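PDB 4QHZ: putative glycosyl hydrolase from Parabacteroides distasonis, which probably acts as a glycoside-cleaving enzyme of the 3-keto-disaccharide hydrolase family and binds magnesium ions. Local coordinates for residues C[44-47]-C[48-52]; C[122-125]-C[126-129]; C[132-136]-C[137-141]; C[190-194]-C[195-199]. All blocks are in the same frame, centred on the assembly; numbering follows the deposited sequence.

Contact 1: residues C[44-47]-C[48-52]; sequences FTAP and SDAIV
The pyrrolidine ring of P47 carries the methyl group of A50 over one of its faces, with A50 CB 3.7 Å from P47 CD, while the carboxylate of D49 approaches the same side of the ring near its CB-CG border, D49 OD1 lying 3.9 Å from P47 CB. D49 crosses the proline obliquely. Its CG is tucked between the backbone N and carbonyl carbon (chi1 70°), which turns the acid back toward the ring although the CB points away from it; OD2 also pairs in a salt bridge with R244. Both contacts follow from a type I turn spanning P47 to A50, closed by a bond of 3.0 Å from A50 N to P47 O. A water 2.9 Å from P47 O also approaches A50 O, lying beside the closure. Beyond the turn, A46 CB touches V52 CG2 at 3.8 Å, a small apolar patch linking the incoming loop to the strand that follows. S48 OG ties the turn to T34. The stretch leads into strand 51-54, which pairs with strand 237-245; from that strand W242 and R244 pack on P47, and V196 of the second subunit also meets this proline.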
ATOM      1  N   PHE C  44      13.620  20.081  15.592  1.00 23.38           N
ATOM      2  CA  PHE C  44      12.471  20.858  16.043  1.00 22.71           C
ATOM      3  C   PHE C  44      12.074  20.511  17.467  1.00 22.35           C
ATOM      4  O   PHE C  44      12.054  19.345  17.846  1.00 22.12           O
ATOM      5  CB  PHE C  44      11.285  20.620  15.117  1.00 22.64           C
ATOM      6  CG  PHE C  44      11.473  21.196  13.748  1.00 22.49           C
ATOM      7  CD1 PHE C  44      11.357  22.564  13.541  1.00 23.43           C
ATOM      8  CD2 PHE C  44      11.757  20.376  12.664  1.00 21.08           C
ATOM      9  CE1 PHE C  44      11.527  23.098  12.276  1.00 23.10           C
ATOM     10  CE2 PHE C  44      11.920  20.899  11.401  1.00 21.17           C
ATOM     11  CZ  PHE C  44      11.808  22.264  11.205  1.00 22.31           C
ATOM     12  N   THR C  45      11.753  21.535  18.254  1.00 23.83           N
ATOM     13  CA  THR C  45      11.127  21.345  19.561  1.00 23.29           C
ATOM     14  C   THR C  45       9.626  21.100  19.362  1.00 24.24           C
ATOM     15  O   THR C  45       9.131  21.110  18.229  1.00 21.84           O
ATOM     16  CB  THR C  45      11.359  22.546  20.500  1.00 23.75           C
ATOM     17  OG1 THR C  45      10.697  23.707  19.983  1.00 22.76           O
ATOM     18  CG2 THR C  45      12.859  22.832  20.655  1.00 23.81           C
ATOM     19  N   ALA C  46       8.909  20.860  20.457  1.00 24.88           N
ATOM     20  CA  ALA C  46       7.525  20.385  20.388  1.00 27.14           C
ATOM     21  C   ALA C  46       6.562  21.437  19.827  1.00 28.17           C
ATOM     22  O   ALA C  46       6.589  22.582  20.256  1.00 29.57           O
ATOM     23  CB  ALA C  46       7.054  19.941  21.765  1.00 27.77           C
ATOM     24  N   PRO C  47       5.715  21.046  18.859  1.00 28.03           N
ATOM     25  CA  PRO C  47       4.624  21.924  18.433  1.00 28.05           C
ATOM     26  C   PRO C  47       3.541  21.992  19.500  1.00 28.25           C
ATOM     27  O   PRO C  47       3.553  21.189  20.436  1.00 29.72           O
ATOM     28  CB  PRO C  47       4.093  21.264  17.156  1.00 28.07           C
ATOM     29  CG  PRO C  47       4.577  19.862  17.195  1.00 29.71           C
ATOM     30  CD  PRO C  47       5.798  19.811  18.058  1.00 27.93           C
ATOM     31  N   SER C  48       2.624  22.949  19.356  1.00 27.31           N
ATOM     32  CA  SER C  48       1.671  23.294  20.415  1.00 27.20           C
ATOM     33  C   SER C  48       0.701  22.163  20.779  1.00 28.90           C
ATOM     34  O   SER C  48       0.241  22.098  21.911  1.00 30.55           O
ATOM     35  CB  SER C  48       0.871  24.534  20.017  1.00 28.34           C
ATOM     36  OG  SER C  48       0.154  24.302  18.816  1.00 26.97           O
ATOM     37  N   ASP C  49       0.421  21.265  19.837  1.00 29.46           N
ATOM     38  CA  ASP C  49      -0.480  20.137  20.088  1.00 28.65           C
ATOM     39  C   ASP C  49       0.252  18.840  20.465  1.00 30.41           C
ATOM     40  O   ASP C  49      -0.371  17.790  20.599  1.00 30.17           O
ATOM     41  CB  ASP C  49      -1.371  19.890  18.864  1.00 29.48           C
ATOM     42  CG  ASP C  49      -0.607  19.329  17.669  1.00 29.48           C
ATOM     43  OD1 ASP C  49       0.634  19.469  17.609  1.00 31.53           O
ATOM     44  OD2 ASP C  49      -1.256  18.758  16.775  1.00 29.85           O
ATOM     45  N   ALA C  50       1.569  18.902  20.631  1.00 30.47           N
ATOM     46  CA  ALA C  50       2.344  17.705  20.962  1.00 26.16           C
ATOM     47  C   ALA C  50       2.355  17.459  22.463  1.00 25.04           C
ATOM     48  O   ALA C  50       2.279  18.394  23.258  1.00 24.67           O
ATOM     49  CB  ALA C  50       3.765  17.836  20.446  1.00 25.10           C
ATOM     50  N   ILE C  51       2.475  16.191  22.840  1.00 25.93           N
ATOM     51  CA  ILE C  51       2.757  15.820  24.216  1.00 26.14           C
ATOM     52  C   ILE C  51       4.268  15.892  24.428  1.00 25.36           C
ATOM     53  O   ILE C  51       5.022  15.246  23.713  1.00 25.29           O
ATOM     54  CB  ILE C  51       2.234  14.413  24.526  1.00 26.45           C
ATOM     55  CG1 ILE C  51       0.712  14.375  24.372  1.00 28.00           C
ATOM     56  CG2 ILE C  51       2.615  13.980  25.934  1.00 27.82           C
ATOM     57  CD1 ILE C  51       0.175  12.996  24.058  1.00 29.49           C
ATOM     58  N   VAL C  52       4.706  16.701  25.391  1.00 27.11           N
ATOM     59  CA  VAL C  52       6.125  16.822  25.704  1.00 27.00           C
ATOM     60  C   VAL C  52       6.536  15.689  26.634  1.00 28.34           C
ATOM     61  O   VAL C  52       6.175  15.693  27.808  1.00 31.88           O
ATOM     62  CB  VAL C  52       6.464  18.180  26.361  1.00 27.83           C
ATOM     63  CG1 VAL C  52       7.940  18.255  26.714  1.00 29.53           C
ATOM     64  CG2 VAL C  52       6.085  19.332  25.439  1.00 27.51           C
TER
HETATM   65  O   HOH W   1       3.320  21.274  23.316  1.00 38.42           O

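Contact 2: residues C[122-125]-C[126-129]; sequences FLQG and MYEV. With MG (magnesium ion), chain I.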
ATOM      1  N   PHE C 122      11.133   1.305  21.223  1.00 21.90           N
ATOM      2  CA  PHE C 122      10.133   0.282  20.927  1.00 23.08           C
ATOM      3  C   PHE C 122       8.778   0.927  20.697  1.00 23.67           C
ATOM      4  O   PHE C 122       8.136   1.404  21.638  1.00 22.59           O
ATOM      5  CB  PHE C 122      10.036  -0.745  22.053  1.00 24.21           C
ATOM      6  CG  PHE C 122      11.149  -1.756  22.054  1.00 23.46           C
ATOM      7  CD1 PHE C 122      12.415  -1.414  22.514  1.00 23.63           C
ATOM      8  CD2 PHE C 122      10.927  -3.049  21.609  1.00 23.87           C
ATOM      9  CE1 PHE C 122      13.443  -2.344  22.527  1.00 23.99           C
ATOM     10  CE2 PHE C 122      11.946  -3.979  21.616  1.00 24.98           C
ATOM     11  CZ  PHE C 122      13.206  -3.627  22.077  1.00 25.20           C
ATOM     12  N   LEU C 123       8.353   0.924  19.437  1.00 23.48           N
ATOM     13  CA  LEU C 123       7.100   1.549  19.020  1.00 22.83           C
ATOM     14  C   LEU C 123       5.929   0.688  19.472  1.00 22.45           C
ATOM     15  O   LEU C 123       5.884  -0.503  19.167  1.00 22.76           O
ATOM     16  CB  LEU C 123       7.083   1.736  17.504  1.00 23.76           C
ATOM     17  CG  LEU C 123       8.311   2.464  16.935  1.00 25.91           C
ATOM     18  CD1 LEU C 123       8.297   2.439  15.415  1.00 26.20           C
ATOM     19  CD2 LEU C 123       8.395   3.897  17.442  1.00 26.17           C
ATOM     20  N   GLN C 124       5.008   1.295  20.223  1.00 20.99           N
ATOM     21  CA  GLN C 124       3.938   0.582  20.940  1.00 21.45           C
ATOM     22  C   GLN C 124       4.472  -0.559  21.817  1.00 21.24           C
ATOM     23  O   GLN C 124       3.748  -1.491  22.129  1.00 21.81           O
ATOM     24  CB  GLN C 124       2.886   0.049  19.964  1.00 21.87           C
ATOM     25  CG  GLN C 124       2.221   1.128  19.134  1.00 22.65           C
ATOM     26  CD  GLN C 124       1.047   0.594  18.338  1.00 23.11           C
ATOM     27  OE1 GLN C 124       1.223  -0.152  17.377  1.00 21.29           O
ATOM     28  NE2 GLN C 124      -0.163   0.962  18.748  1.00 24.70           N
ATOM     29  N   GLY C 125       5.735  -0.465  22.221  1.00 21.33           N
ATOM     30  CA  GLY C 125       6.372  -1.485  23.050  1.00 24.01           C
ATOM     31  C   GLY C 125       6.735  -2.769  22.327  1.00 26.06           C
ATOM     32  O   GLY C 125       7.197  -3.704  22.965  1.00 27.95           O
HETATM   33  N   MSE C 126       6.549  -2.825  21.004  1.00 26.70           N
HETATM   34  CA  MSE C 126       6.727  -4.083  20.253  1.00 25.05           C
HETATM   35  C   MSE C 126       7.799  -4.043  19.187  1.00 24.29           C
HETATM   36  O   MSE C 126       8.392  -5.072  18.881  1.00 22.43           O
HETATM   37  CB  MSE C 126       5.444  -4.459  19.513  1.00 27.09           C
HETATM   38  CG  MSE C 126       4.183  -4.476  20.368  1.00 29.64           C
HETATM   39 SE   MSE C 126       4.325  -5.822  21.781  0.75 36.44          SE
HETATM   40  CE  MSE C 126       3.552  -7.354  20.802  1.00 36.14           C
ATOM     41  N   TYR C 127       8.056  -2.874  18.603  1.00 22.69           N
ATOM     42  CA  TYR C 127       8.859  -2.789  17.385  1.00 22.29           C
ATOM     43  C   TYR C 127      10.043  -1.836  17.556  1.00 21.40           C
ATOM     44  O   TYR C 127       9.868  -0.614  17.552  1.00 22.63           O
ATOM     45  CB  TYR C 127       7.973  -2.352  16.207  1.00 20.49           C
ATOM     46  CG  TYR C 127       6.634  -3.061  16.144  1.00 20.71           C
ATOM     47  CD1 TYR C 127       6.562  -4.436  15.934  1.00 20.84           C
ATOM     48  CD2 TYR C 127       5.440  -2.362  16.294  1.00 19.54           C
ATOM     49  CE1 TYR C 127       5.347  -5.092  15.881  1.00 19.92           C
ATOM     50  CE2 TYR C 127       4.218  -3.017  16.238  1.00 20.57           C
ATOM     51  CZ  TYR C 127       4.177  -4.382  16.033  1.00 19.18           C
ATOM     52  OH  TYR C 127       2.970  -5.034  15.982  1.00 17.21           O
ATOM     53  N   GLU C 128      11.250  -2.384  17.683  1.00 20.46           N
ATOM     54  CA  GLU C 128      12.427  -1.563  17.993  1.00 21.90           C
ATOM     55  C   GLU C 128      12.989  -0.824  16.781  1.00 20.67           C
ATOM     56  O   GLU C 128      13.343  -1.438  15.777  1.00 20.51           O
ATOM     57  CB  GLU C 128      13.570  -2.390  18.607  1.00 22.81           C
ATOM     58  CG  GLU C 128      14.739  -1.513  19.069  1.00 23.49           C
ATOM     59  CD  GLU C 128      15.923  -2.277  19.636  1.00 25.33           C
ATOM     60  OE1 GLU C 128      15.985  -3.514  19.476  1.00 23.89           O
ATOM     61  OE2 GLU C 128      16.808  -1.622  20.246  1.00 23.42           O
ATOM     62  N   VAL C 129      13.076   0.497  16.904  1.00 19.41           N
ATOM     63  CA  VAL C 129      13.938   1.301  16.059  1.00 19.63           C
ATOM     64  C   VAL C 129      15.279   1.366  16.773  1.00 19.79           C
ATOM     65  O   VAL C 129      15.385   1.949  17.852  1.00 19.96           O
ATOM     66  CB  VAL C 129      13.392   2.723  15.832  1.00 20.17           C
ATOM     67  CG1 VAL C 129      14.312   3.504  14.897  1.00 20.31           C
ATOM     68  CG2 VAL C 129      11.977   2.671  15.271  1.00 21.44           C
TER
HETATM   69 MG    MG I 302      18.963  -1.681  20.820  1.00 15.65          MG
HETATM   70  O   HOH W   2      18.863  -3.553  20.251  1.00 21.33           O
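M126, a selenomethionine, meets L123 through its backbone: M126 N donates to L123 O at 3.0 Å. Its bent side chain folds back over the G125 peptide, and its CB covers one face of the next ring, that of Y127. Y127 N reaches the same L123 O, from the same face of the carbonyl but more loosely at 3.3 Å, and Y127 O accepts from L123 N at 2.9 Å. Two successive residues thus oppose L123, a classic bulge. The Y127 hydroxyl binds H219 and Y183. E128 lies against F122, its CB 3.7 Å from the ring centroid and nearly on the ring normal. With CG anti to the backbone N (chi1 -174°) and the chain extended, the carboxylate runs on past the ring, the two planes only 16° apart, until OE2 binds magnesium at 2.2 Å. An alanine in place of F122 would probably strip this platform from beneath E128 and leave its carboxylate freer to swing from the metal. V129 closes the sequence, its CG2 3.7 Å from L123 CD1. This is a bulged beta hairpin bearing part of a magnesium site, which N118, S119, Q130 and Q227 help to complete.

Contact 3: residues C[132-136]-C[137-141]; sequences LDCYN and NPTYV
Between D133 and N137 the backbone doubles back, N136 taking up a left-handed conformation (phi 53°, psi 46°) that returns the chain beside its own start. N137 bridges the bend with its side chain: CG, placed opposite the backbone N across the CA-CB bond (chi1 172°), carries the amide inward, and ND2 donates to D133 O at 2.8 Å. The acceptor lies close to the plane of the amide, and the bond is fairly straight. The other end of the group, OD1, takes the backbone N of S113, so the buried amide is gripped at both ends. Replacing N137 by an alanine would probably leave D133 O and S113 N without these partners and let the bend open. D133 itself forms an Asx turn, its OD1 accepting from Y135 N at 3.1 Å from above the carboxylate plane, while OD2 is held by R116 in a salt bridge. A water adds a second bridge, donating to C134 O at 3.0 Å and accepting from N137 N. At the mouth of the bend, L132 and T139 meet tip to tip, L132 CD2 lying 4.0 Å from T139 CG2, with C134 SG beside the same methyl. T139 OG1 turns to S113 and Q114.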
ATOM      1  N   LEU C 132      22.198   3.010  18.281  1.00 24.38           N
ATOM      2  CA  LEU C 132      23.534   2.431  18.402  1.00 24.57           C
ATOM      3  C   LEU C 132      24.568   3.422  17.894  1.00 25.90           C
ATOM      4  O   LEU C 132      24.281   4.217  16.991  1.00 26.24           O
ATOM      5  CB  LEU C 132      23.621   1.136  17.597  1.00 23.21           C
ATOM      6  CG  LEU C 132      24.833   0.228  17.785  1.00 23.79           C
ATOM      7  CD1 LEU C 132      24.908  -0.319  19.205  1.00 24.39           C
ATOM      8  CD2 LEU C 132      24.772  -0.913  16.783  1.00 23.42           C
ATOM      9  N   ASP C 133      25.769   3.391  18.469  1.00 23.88           N
ATOM     10  CA  ASP C 133      26.857   4.185  17.920  1.00 24.36           C
ATOM     11  C   ASP C 133      27.468   3.465  16.726  1.00 23.79           C
ATOM     12  O   ASP C 133      28.311   2.583  16.891  1.00 23.67           O
ATOM     13  CB  ASP C 133      27.949   4.478  18.947  1.00 23.56           C
ATOM     14  CG  ASP C 133      29.026   5.395  18.384  1.00 23.89           C
ATOM     15  OD1 ASP C 133      28.774   6.038  17.346  1.00 23.55           O
ATOM     16  OD2 ASP C 133      30.125   5.474  18.970  1.00 24.57           O
ATOM     17  N   CYS C 134      27.062   3.867  15.526  1.00 23.37           N
ATOM     18  CA  CYS C 134      27.628   3.301  14.308  1.00 25.55           C
ATOM     19  C   CYS C 134      28.564   4.293  13.596  1.00 26.55           C
ATOM     20  O   CYS C 134      28.801   4.187  12.385  1.00 26.88           O
ATOM     21  CB  CYS C 134      26.497   2.824  13.396  1.00 25.61           C
ATOM     22  SG  CYS C 134      25.748   1.305  14.006  1.00 25.35           S
ATOM     23  N   TYR C 135      29.103   5.245  14.361  1.00 25.44           N
ATOM     24  CA  TYR C 135      30.146   6.119  13.856  1.00 26.51           C
ATOM     25  C   TYR C 135      31.472   5.370  13.935  1.00 26.55           C
ATOM     26  O   TYR C 135      32.027   5.186  15.023  1.00 25.39           O
ATOM     27  CB  TYR C 135      30.197   7.431  14.641  1.00 27.80           C
ATOM     28  CG  TYR C 135      31.057   8.498  13.996  1.00 29.06           C
ATOM     29  CD1 TYR C 135      30.545   9.328  13.002  1.00 31.17           C
ATOM     30  CD2 TYR C 135      32.386   8.677  14.378  1.00 30.46           C
ATOM     31  CE1 TYR C 135      31.331  10.305  12.408  1.00 29.73           C
ATOM     32  CE2 TYR C 135      33.179   9.648  13.787  1.00 31.24           C
ATOM     33  CZ  TYR C 135      32.643  10.461  12.807  1.00 32.00           C
ATOM     34  OH  TYR C 135      33.427  11.425  12.220  1.00 39.13           O
ATOM     35  N   ASN C 136      31.965   4.923  12.780  1.00 26.79           N
ATOM     36  CA  ASN C 136      33.161   4.076  12.702  1.00 27.99           C
ATOM     37  C   ASN C 136      33.061   2.844  13.611  1.00 27.12           C
ATOM     38  O   ASN C 136      33.995   2.512  14.338  1.00 24.46           O
ATOM     39  CB  ASN C 136      34.430   4.886  13.014  1.00 30.31           C
ATOM     40  CG  ASN C 136      34.698   5.969  11.984  1.00 33.04           C
ATOM     41  OD1 ASN C 136      34.544   5.748  10.783  1.00 34.38           O
ATOM     42  ND2 ASN C 136      35.094   7.146  12.448  1.00 32.48           N
ATOM     43  N   ASN C 137      31.912   2.177  13.563  1.00 27.18           N
ATOM     44  CA  ASN C 137      31.700   0.942  14.308  1.00 26.43           C
ATOM     45  C   ASN C 137      30.835  -0.002  13.485  1.00 26.84           C
ATOM     46  O   ASN C 137      29.605   0.110  13.497  1.00 27.99           O
ATOM     47  CB  ASN C 137      31.056   1.237  15.658  1.00 25.23           C
ATOM     48  CG  ASN C 137      30.644  -0.026  16.404  1.00 25.03           C
ATOM     49  OD1 ASN C 137      31.427  -0.971  16.539  1.00 23.19           O
ATOM     50  ND2 ASN C 137      29.406  -0.043  16.901  1.00 23.41           N
ATOM     51  N   PRO C 138      31.468  -0.921  12.746  1.00 26.89           N
ATOM     52  CA  PRO C 138      30.665  -1.863  11.964  1.00 26.98           C
ATOM     53  C   PRO C 138      29.894  -2.861  12.843  1.00 24.34           C
ATOM     54  O   PRO C 138      30.305  -3.163  13.963  1.00 21.37           O
ATOM     55  CB  PRO C 138      31.701  -2.588  11.095  1.00 27.83           C
ATOM     56  CG  PRO C 138      33.004  -2.388  11.776  1.00 29.93           C
ATOM     57  CD  PRO C 138      32.917  -1.114  12.555  1.00 27.71           C
ATOM     58  N   THR C 139      28.763  -3.328  12.327  1.00 22.94           N
ATOM     59  CA  THR C 139      27.962  -4.350  12.982  1.00 22.00           C
ATOM     60  C   THR C 139      27.107  -5.019  11.908  1.00 21.92           C
ATOM     61  O   THR C 139      27.247  -4.706  10.722  1.00 24.68           O
ATOM     62  CB  THR C 139      27.087  -3.754  14.109  1.00 21.55           C
ATOM     63  OG1 THR C 139      26.470  -4.806  14.865  1.00 23.25           O
ATOM     64  CG2 THR C 139      25.998  -2.820  13.539  1.00 21.57           C
ATOM     65  N   TYR C 140      26.234  -5.940  12.298  1.00 22.01           N
ATOM     66  CA  TYR C 140      25.341  -6.550  11.302  1.00 22.37           C
ATOM     67  C   TYR C 140      24.345  -5.491  10.834  1.00 21.82           C
ATOM     68  O   TYR C 140      23.757  -4.769  11.651  1.00 21.54           O
ATOM     69  CB  TYR C 140      24.650  -7.831  11.801  1.00 21.55           C
ATOM     70  CG  TYR C 140      24.062  -7.842  13.198  1.00 20.49           C
ATOM     71  CD1 TYR C 140      24.812  -8.273  14.284  1.00 21.19           C
ATOM     72  CD2 TYR C 140      22.727  -7.506  13.418  1.00 20.41           C
ATOM     73  CE1 TYR C 140      24.273  -8.317  15.564  1.00 20.80           C
ATOM     74  CE2 TYR C 140      22.178  -7.550  14.692  1.00 20.23           C
ATOM     75  CZ  TYR C 140      22.950  -7.963  15.758  1.00 20.31           C
ATOM     76  OH  TYR C 140      22.414  -8.024  17.016  1.00 20.67           O
ATOM     77  N   VAL C 141      24.188  -5.393   9.516  1.00 20.15           N
ATOM     78  CA  VAL C 141      23.541  -4.228   8.905  1.00 20.45           C
ATOM     79  C   VAL C 141      22.045  -4.176   9.181  1.00 20.06           C
ATOM     80  O   VAL C 141      21.471  -3.094   9.271  1.00 20.25           O
ATOM     81  CB  VAL C 141      23.798  -4.142   7.374  1.00 20.73           C
ATOM     82  CG1 VAL C 141      25.284  -3.965   7.106  1.00 21.27           C
ATOM     83  CG2 VAL C 141      23.252  -5.362   6.628  1.00 21.18           C
TER
HETATM   84  O   HOH W   3      30.473   2.341  10.660  1.00 31.24           O

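Contact 4: residues C[190-194]-C[195-199]; sequences TVIQN and GVVLQ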
ATOM      1  N   THR C 190       8.216   5.508   9.056  1.00 18.56           N
ATOM      2  CA  THR C 190       9.242   6.294   8.403  1.00 19.69           C
ATOM      3  C   THR C 190      10.173   6.814   9.487  1.00 20.51           C
ATOM      4  O   THR C 190       9.714   7.287  10.525  1.00 21.45           O
ATOM      5  CB  THR C 190       8.625   7.444   7.567  1.00 19.33           C
ATOM      6  OG1 THR C 190       7.997   6.891   6.401  1.00 17.81           O
ATOM      7  CG2 THR C 190       9.672   8.453   7.119  1.00 20.79           C
ATOM      8  N   VAL C 191      11.480   6.694   9.253  1.00 21.96           N
ATOM      9  CA  VAL C 191      12.493   7.138  10.202  1.00 21.29           C
ATOM     10  C   VAL C 191      13.482   8.053   9.497  1.00 20.58           C
ATOM     11  O   VAL C 191      14.031   7.694   8.456  1.00 19.89           O
ATOM     12  CB  VAL C 191      13.257   5.946  10.824  1.00 22.98           C
ATOM     13  CG1 VAL C 191      14.340   6.434  11.777  1.00 23.64           C
ATOM     14  CG2 VAL C 191      12.303   5.013  11.556  1.00 22.43           C
ATOM     15  N   ILE C 192      13.697   9.233  10.070  1.00 19.80           N
ATOM     16  CA  ILE C 192      14.617  10.218   9.530  1.00 19.90           C
ATOM     17  C   ILE C 192      15.662  10.529  10.590  1.00 21.02           C
ATOM     18  O   ILE C 192      15.306  10.892  11.705  1.00 23.55           O
ATOM     19  CB  ILE C 192      13.880  11.516   9.129  1.00 20.06           C
ATOM     20  CG1 ILE C 192      12.662  11.206   8.247  1.00 19.98           C
ATOM     21  CG2 ILE C 192      14.818  12.476   8.394  1.00 20.41           C
ATOM     22  CD1 ILE C 192      11.777  12.407   7.973  1.00 19.89           C
ATOM     23  N   GLN C 193      16.941  10.356  10.254  1.00 22.08           N
ATOM     24  CA  GLN C 193      18.027  10.624  11.188  1.00 22.75           C
ATOM     25  C   GLN C 193      18.905  11.763  10.689  1.00 22.93           C
ATOM     26  O   GLN C 193      19.491  11.682   9.602  1.00 21.68           O
ATOM     27  CB  GLN C 193      18.902   9.388  11.429  1.00 22.51           C
ATOM     28  CG  GLN C 193      20.025   9.666  12.421  1.00 22.50           C
ATOM     29  CD  GLN C 193      20.932   8.479  12.675  1.00 26.07           C
ATOM     30  OE1 GLN C 193      20.651   7.355  12.260  1.00 24.76           O
ATOM     31  NE2 GLN C 193      22.040   8.728  13.366  1.00 27.04           N
ATOM     32  N   ASN C 194      19.002  12.811  11.496  1.00 21.75           N
ATOM     33  CA  ASN C 194      19.757  14.005  11.125  1.00 24.11           C
ATOM     34  C   ASN C 194      19.381  14.493   9.727  1.00 24.76           C
ATOM     35  O   ASN C 194      20.245  14.858   8.922  1.00 26.83           O
ATOM     36  CB  ASN C 194      21.257  13.736  11.236  1.00 23.21           C
ATOM     37  CG  ASN C 194      21.662  13.309  12.633  1.00 24.01           C
ATOM     38  OD1 ASN C 194      21.212  13.895  13.620  1.00 22.80           O
ATOM     39  ND2 ASN C 194      22.498  12.281  12.728  1.00 25.76           N
ATOM     40  N   GLY C 195      18.079  14.486   9.458  1.00 24.44           N
ATOM     41  CA  GLY C 195      17.540  14.935   8.184  1.00 25.49           C
ATOM     42  C   GLY C 195      17.614  13.932   7.041  1.00 26.35           C
ATOM     43  O   GLY C 195      17.092  14.208   5.961  1.00 25.55           O
ATOM     44  N   VAL C 196      18.233  12.771   7.276  1.00 22.54           N
ATOM     45  CA  VAL C 196      18.386  11.739   6.258  1.00 21.67           C
ATOM     46  C   VAL C 196      17.376  10.610   6.464  1.00 22.27           C
ATOM     47  O   VAL C 196      17.297  10.040   7.551  1.00 22.51           O
ATOM     48  CB  VAL C 196      19.809  11.156   6.275  1.00 20.61           C
ATOM     49  CG1 VAL C 196      19.987  10.117   5.175  1.00 22.47           C
ATOM     50  CG2 VAL C 196      20.844  12.264   6.116  1.00 21.52           C
ATOM     51  N   VAL C 197      16.619  10.275   5.419  1.00 22.49           N
ATOM     52  CA  VAL C 197      15.636   9.191   5.499  1.00 22.10           C
ATOM     53  C   VAL C 197      16.347   7.842   5.595  1.00 21.64           C
ATOM     54  O   VAL C 197      17.119   7.474   4.708  1.00 21.10           O
ATOM     55  CB  VAL C 197      14.685   9.139   4.296  1.00 23.81           C
ATOM     56  CG1 VAL C 197      13.686   7.999   4.460  1.00 26.28           C
ATOM     57  CG2 VAL C 197      13.922  10.437   4.145  1.00 26.93           C
ATOM     58  N   LEU C 198      16.046   7.106   6.661  1.00 19.79           N
ATOM     59  CA  LEU C 198      16.635   5.791   6.911  1.00 20.61           C
ATOM     60  C   LEU C 198      15.629   4.660   6.686  1.00 19.15           C
ATOM     61  O   LEU C 198      16.008   3.561   6.280  1.00 18.40           O
ATOM     62  CB  LEU C 198      17.196   5.740   8.335  1.00 21.21           C
ATOM     63  CG  LEU C 198      18.707   5.962   8.493  1.00 24.37           C
ATOM     64  CD1 LEU C 198      19.220   7.198   7.770  1.00 26.04           C
ATOM     65  CD2 LEU C 198      19.065   6.025   9.976  1.00 24.73           C
ATOM     66  N   GLN C 199      14.362   4.922   7.000  1.00 18.30           N
ATOM     67  CA  GLN C 199      13.271   4.007   6.697  1.00 18.81           C
ATOM     68  C   GLN C 199      12.214   4.805   5.958  1.00 19.02           C
ATOM     69  O   GLN C 199      11.674   5.774   6.498  1.00 17.32           O
ATOM     70  CB  GLN C 199      12.679   3.392   7.962  1.00 18.89           C
ATOM     71  CG  GLN C 199      13.669   2.586   8.789  1.00 22.26           C
ATOM     72  CD  GLN C 199      14.094   1.284   8.137  1.00 21.73           C
ATOM     73  OE1 GLN C 199      13.436   0.777   7.227  1.00 22.87           O
ATOM     74  NE2 GLN C 199      15.193   0.723   8.624  1.00 21.10           N
TER
HETATM   75  O   HOH W   4      16.000  13.887  11.484  1.00 21.98           O
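V191 O gathers two neighbouring donors, L198 N at 2.8 Å and Q199 N at 3.1 Å. V191 N donates in return to Q199 O. Beside these bonds the side chains of V191 and Q199 run alongside each other on the same face of the hairpin, with V191 CB 3.9 Å from Q199 CB. Nearer the turn, Q193 and V196 trade two backbone bonds, Q193 N to V196 O at 2.7 Å and V196 N to Q193 O at 2.9 Å. L198 lies aslant the extended chain of Q193, CD2 3.7 Å from Q193 CB; its chi1 of -99° departs from a staggered position, consistent with some strain there. On the other face, I192 CG2 presses on the turn at 3.4 Å from G195 C. A water accepts from G195 N. One layer out, N166 holds the Q193 amide, V167 N and A158 O hold that of N194, and T202 takes Q199 OE1. Q98 of the second subunit accepts from V197 N, and I171 of that subunit packs on T190 and V197. The two residues N194 and G195, both with positive phi, form the corner of a type I' turn, the classic closure of a tight antiparallel hairpin; the doubled V191 O marks a classic beta bulge in one arm.

How the contacts relate
Contacts 1 to 4 follow one another along the chain, yet two of them meet directly in space: contact 2 touches contact 4 where V129 CG1 packs on V191 CG2 at 4.2 Å, so the metal-bearing hairpin rests on the hairpin of the larger sheet. Contact 2 alone supplies a magnesium ligand. Contact 3, which continues it in sequence, brings the L132 side chain to about 6 Å from a magnesium ion, whereas the Q193 side chain of contact 4 stays about 13 Å off. Contact 1 reaches the same sheet as contact 4, their nearest atoms about 9 Å apart, and lies across the chain's centre from contact 3. Contacts 1, 3 and 4 all touch the second subunit.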